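Long-range contact in beta-galactosidase (Trichoderma reesei, PDB 3OG2), which probably hydrolyses terminal non-reducing beta-D-galactose residues in beta-D-galactosides, as a glycoside hydrolase of family 35: residues F926-Y931 with P942-I947. Sequence-based numbering, arbitrary orientation.
Sequences FQYGKY and PVPEGI. With NAG (2-acetamido-2-deoxy-beta-D-glucopyranose), chain C.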
ATOM      1  N   PHE A 926      13.185  15.826  -3.771  1.00  8.60           N
ATOM      2  CA  PHE A 926      12.080  15.138  -3.099  1.00  7.38           C
ATOM      3  C   PHE A 926      12.466  14.721  -1.694  1.00  6.88           C
ATOM      4  O   PHE A 926      13.511  14.074  -1.517  1.00  8.51           O
ATOM      5  CB  PHE A 926      11.728  13.872  -3.876  1.00  8.26           C
ATOM      6  CG  PHE A 926      11.031  14.167  -5.220  1.00  8.81           C
ATOM      7  CD1 PHE A 926      11.742  14.420  -6.373  1.00 10.98           C
ATOM      8  CD2 PHE A 926       9.622  14.172  -5.227  1.00 11.01           C
ATOM      9  CE1 PHE A 926      11.074  14.675  -7.582  1.00 13.18           C
ATOM     10  CE2 PHE A 926       8.967  14.401  -6.425  1.00 13.67           C
ATOM     11  CZ  PHE A 926       9.675  14.663  -7.575  1.00 14.06           C
ATOM     12  N   GLN A 927      11.630  15.073  -0.730  1.00  7.46           N
ATOM     13  CA  GLN A 927      11.954  14.588   0.651  1.00  7.39           C
ATOM     14  C   GLN A 927      11.514  13.142   0.748  1.00  7.04           C
ATOM     15  O   GLN A 927      10.382  12.806   0.463  1.00  8.17           O
ATOM     16  CB  GLN A 927      11.283  15.489   1.671  1.00  8.29           C
ATOM     17  CG  GLN A 927      11.857  15.274   3.085  1.00  9.13           C
ATOM     18  CD  GLN A 927      10.848  14.495   3.894  1.00  8.17           C
ATOM     19  OE1 GLN A 927      10.778  13.265   3.804  1.00  9.36           O
ATOM     20  NE2 GLN A 927      10.048  15.204   4.692  1.00  9.76           N
ATOM     21  N   TYR A 928      12.467  12.270   1.059  1.00  7.79           N
ATOM     22  CA  TYR A 928      12.285  10.833   1.069  1.00  7.01           C
ATOM     23  C   TYR A 928      12.655  10.229   2.408  1.00  6.94           C
ATOM     24  O   TYR A 928      12.994   9.037   2.497  1.00  9.03           O
ATOM     25  CB  TYR A 928      13.035  10.157  -0.132  1.00  9.07           C
ATOM     26  CG  TYR A 928      12.013   9.670  -1.159  1.00  7.88           C
ATOM     27  CD1 TYR A 928      11.441   8.438  -1.049  1.00  8.06           C
ATOM     28  CD2 TYR A 928      11.645  10.504  -2.231  1.00  8.86           C
ATOM     29  CE1 TYR A 928      10.501   8.021  -2.017  1.00  7.87           C
ATOM     30  CE2 TYR A 928      10.694  10.113  -3.193  1.00  8.50           C
ATOM     31  CZ  TYR A 928      10.137   8.855  -3.066  1.00  8.52           C
ATOM     32  OH  TYR A 928       9.201   8.475  -4.002  1.00 10.61           O
ATOM     33  N   GLY A 929      12.599  11.035   3.469  1.00  7.55           N
ATOM     34  CA  GLY A 929      12.827  10.374   4.768  1.00  8.36           C
ATOM     35  C   GLY A 929      12.870  11.404   5.909  1.00  7.37           C
ATOM     36  O   GLY A 929      13.502  12.487   5.793  1.00  8.48           O
ATOM     37  N   LYS A 930      12.208  11.042   6.981  1.00  8.03           N
ATOM     38  CA  LYS A 930      12.325  11.713   8.240  1.00  8.87           C
ATOM     39  C   LYS A 930      12.872  10.643   9.182  1.00  7.90           C
ATOM     40  O   LYS A 930      12.265   9.643   9.464  1.00  9.86           O
ATOM     41  CB  LYS A 930      10.928  12.218   8.702  1.00  9.75           C
ATOM     42  CG  LYS A 930      11.015  12.946  10.036  1.00 14.66           C
ATOM     43  CD  LYS A 930       9.787  13.829  10.304  1.00 19.01           C
ATOM     44  CE  LYS A 930       9.903  15.198   9.674  1.00 16.78           C
ATOM     45  NZ  LYS A 930       8.791  16.132  10.027  1.00 15.53           N
ATOM     46  N   TYR A 931      14.082  10.921   9.665  1.00  8.53           N
ATOM     47  CA  TYR A 931      14.813  10.017  10.538  1.00  8.03           C
ATOM     48  C   TYR A 931      14.849  10.624  11.923  1.00  7.81           C
ATOM     49  O   TYR A 931      15.228  11.778  12.080  1.00 10.27           O
ATOM     50  CB  TYR A 931      16.256   9.877  10.003  1.00  9.30           C
ATOM     51  CG  TYR A 931      17.107   8.978  10.891  1.00  9.84           C
ATOM     52  CD1 TYR A 931      16.913   7.599  10.830  1.00 10.29           C
ATOM     53  CD2 TYR A 931      18.038   9.500  11.756  1.00 11.58           C
ATOM     54  CE1 TYR A 931      17.672   6.751  11.643  1.00 10.64           C
ATOM     55  CE2 TYR A 931      18.839   8.704  12.586  1.00 11.67           C
ATOM     56  CZ  TYR A 931      18.631   7.329  12.501  1.00 11.37           C
ATOM     57  OH  TYR A 931      19.375   6.475  13.287  1.00 12.61           O
ATOM     58  N   PRO A 942      14.240   3.519   1.368  1.00  7.70           N
ATOM     59  CA  PRO A 942      14.309   3.197  -0.081  1.00  8.29           C
ATOM     60  C   PRO A 942      13.879   4.415  -0.872  1.00  7.74           C
ATOM     61  O   PRO A 942      13.002   5.209  -0.430  1.00  9.22           O
ATOM     62  CB  PRO A 942      13.256   2.102  -0.258  1.00  9.59           C
ATOM     63  CG  PRO A 942      12.314   2.301   0.879  1.00 12.92           C
ATOM     64  CD  PRO A 942      13.143   2.806   2.032  1.00  8.87           C
ATOM     65  N   VAL A 943      14.460   4.597  -2.041  1.00  7.96           N
ATOM     66  CA  VAL A 943      14.125   5.687  -2.964  1.00  7.84           C
ATOM     67  C   VAL A 943      14.008   5.069  -4.329  1.00  8.24           C
ATOM     68  O   VAL A 943      14.969   4.425  -4.721  1.00  9.62           O
ATOM     69  CB  VAL A 943      15.146   6.831  -2.919  1.00  7.99           C
ATOM     70  CG1 VAL A 943      14.692   7.929  -3.868  1.00 10.69           C
ATOM     71  CG2 VAL A 943      15.281   7.327  -1.469  1.00  8.90           C
ATOM     72  N   PRO A 944      12.898   5.213  -5.040  1.00  8.49           N
ATOM     73  CA  PRO A 944      12.777   4.486  -6.307  1.00  9.10           C
ATOM     74  C   PRO A 944      13.604   5.056  -7.450  1.00  9.11           C
ATOM     75  O   PRO A 944      13.803   6.247  -7.574  1.00  9.60           O
ATOM     76  CB  PRO A 944      11.303   4.676  -6.674  1.00  9.63           C
ATOM     77  CG  PRO A 944      10.913   5.947  -5.986  1.00 10.30           C
ATOM     78  CD  PRO A 944      11.717   6.029  -4.714  1.00  9.04           C
ATOM     79  N   GLU A 945      14.063   4.122  -8.329  1.00  9.23           N
ATOM     80  CA  GLU A 945      14.497   4.526  -9.648  1.00  9.74           C
ATOM     81  C   GLU A 945      13.432   5.404 -10.281  1.00  9.94           C
ATOM     82  O   GLU A 945      12.248   5.105 -10.125  1.00 10.77           O
ATOM     83  CB  GLU A 945      14.728   3.255 -10.500  1.00 11.14           C
ATOM     84  CG  GLU A 945      15.364   3.560 -11.853  1.00 12.03           C
ATOM     85  CD  GLU A 945      15.573   2.295 -12.647  1.00 12.19           C
ATOM     86  OE1 GLU A 945      15.669   1.192 -12.042  1.00 14.07           O
ATOM     87  OE2 GLU A 945      15.661   2.387 -13.890  1.00 14.70           O
ATOM     88  N   GLY A 946      13.825   6.492 -10.944  1.00  9.88           N
ATOM     89  CA  GLY A 946      12.811   7.448 -11.426  1.00 10.41           C
ATOM     90  C   GLY A 946      13.000   8.707 -10.636  1.00  8.54           C
ATOM     91  O   GLY A 946      13.218   9.803 -11.178  1.00 11.08           O
ATOM     92  N   ILE A 947      12.959   8.620  -9.315  1.00  8.92           N
ATOM     93  CA  ILE A 947      13.375   9.703  -8.438  1.00  9.55           C
ATOM     94  C   ILE A 947      14.930   9.755  -8.463  1.00  9.55           C
ATOM     95  O   ILE A 947      15.460  10.840  -8.685  1.00 10.05           O
ATOM     96  CB  ILE A 947      12.826   9.563  -7.017  1.00  8.92           C
ATOM     97  CG1 ILE A 947      11.289   9.613  -6.981  1.00  9.11           C
ATOM     98  CG2 ILE A 947      13.415  10.666  -6.134  1.00  9.78           C
ATOM     99  CD1 ILE A 947      10.671  10.902  -7.528  1.00 11.74           C
TER
HETATM  100  C1  NAG C   1      18.231   4.048  17.947  1.00 14.32           C
HETATM  101  C2  NAG C   1      16.733   3.886  17.632  1.00 12.47           C
HETATM  102  C3  NAG C   1      15.937   4.380  18.848  1.00 12.84           C
HETATM  103  C4  NAG C   1      16.348   3.620  20.118  1.00 15.89           C
HETATM  104  C5  NAG C   1      17.888   3.655  20.269  1.00 19.25           C
HETATM  105  C6  NAG C   1      18.365   2.776  21.421  1.00 28.12           C
HETATM  106  C7  NAG C   1      16.108   4.252  15.298  1.00 11.36           C
HETATM  107  C8  NAG C   1      16.141   5.251  14.148  1.00 13.42           C
HETATM  108  N2  NAG C   1      16.425   4.748  16.481  1.00 11.95           N
HETATM  109  O3  NAG C   1      14.553   4.233  18.578  1.00 14.69           O
HETATM  110  O4  NAG C   1      15.818   4.313  21.236  1.00 16.81           O
HETATM  111  O5  NAG C   1      18.518   3.238  19.075  1.00 16.61           O
HETATM  112  O6  NAG C   1      19.757   3.089  21.635  1.00 37.15           O
HETATM  113  O7  NAG C   1      15.861   3.073  15.115  1.00 16.04           O
HETATM  114  O   HOH W   1      12.395   6.351   2.021  1.00  8.84           O
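The ring of Y928 lies with one face against V943, whose CG1 methyl sits over the ring centre, 4.2 Å from the centroid and 12° off the normal. F926 CB and a water molecule lie at its edge, in the ring plane. The F926 ring meets I947 in the same manner and more closely: the CD1 methyl is centred over one face, 3.7 Å from the centroid and 7° off the normal, in a CH-pi contact with all six ring carbons at nearly equal distance. I947 also reaches Y928, its CG1 lying 3.9 Å from Y928 CE2, so that one side chain bridges both aromatic residues. With CG1 anti to the carbonyl carbon (chi1 -63°), the CG1 branch passes Y928 and carries CD1 over F926, while CG2 lies near Y928 CE2 and F926 CD1. At the phenol end, P944 CD approaches Y928 CE1 to 3.6 Å, the pyrrolidine coming from the direction opposite to the tyrosine. Replacing Y928 by an alanine is likely to open a gap between V943, P944 and I947 and to leave V943 CG1 without the ring face it rests on. No direct hydrogen bond joins the segments; instead the water at the edge of the Y928 ring donates to Y928 O and to P942 O, 2.8 Å from each, linking the two backbones. W330, from the TIM-barrel family 35 domain, packs edge-to-face on F926 and also meets the Y928 ring. Y928 and G929 both face L921 on the neighbouring strand, forming a classic beta bulge, and G929 N bonds to Q927 OE1. Strands 926-932 and 940-943 belong to different antiparallel sheets of the second all-beta domain; V943, P944 and I947 pack on the outermost strand 926-932, as at the margin of a beta-sandwich, on the side next to the barrel domain.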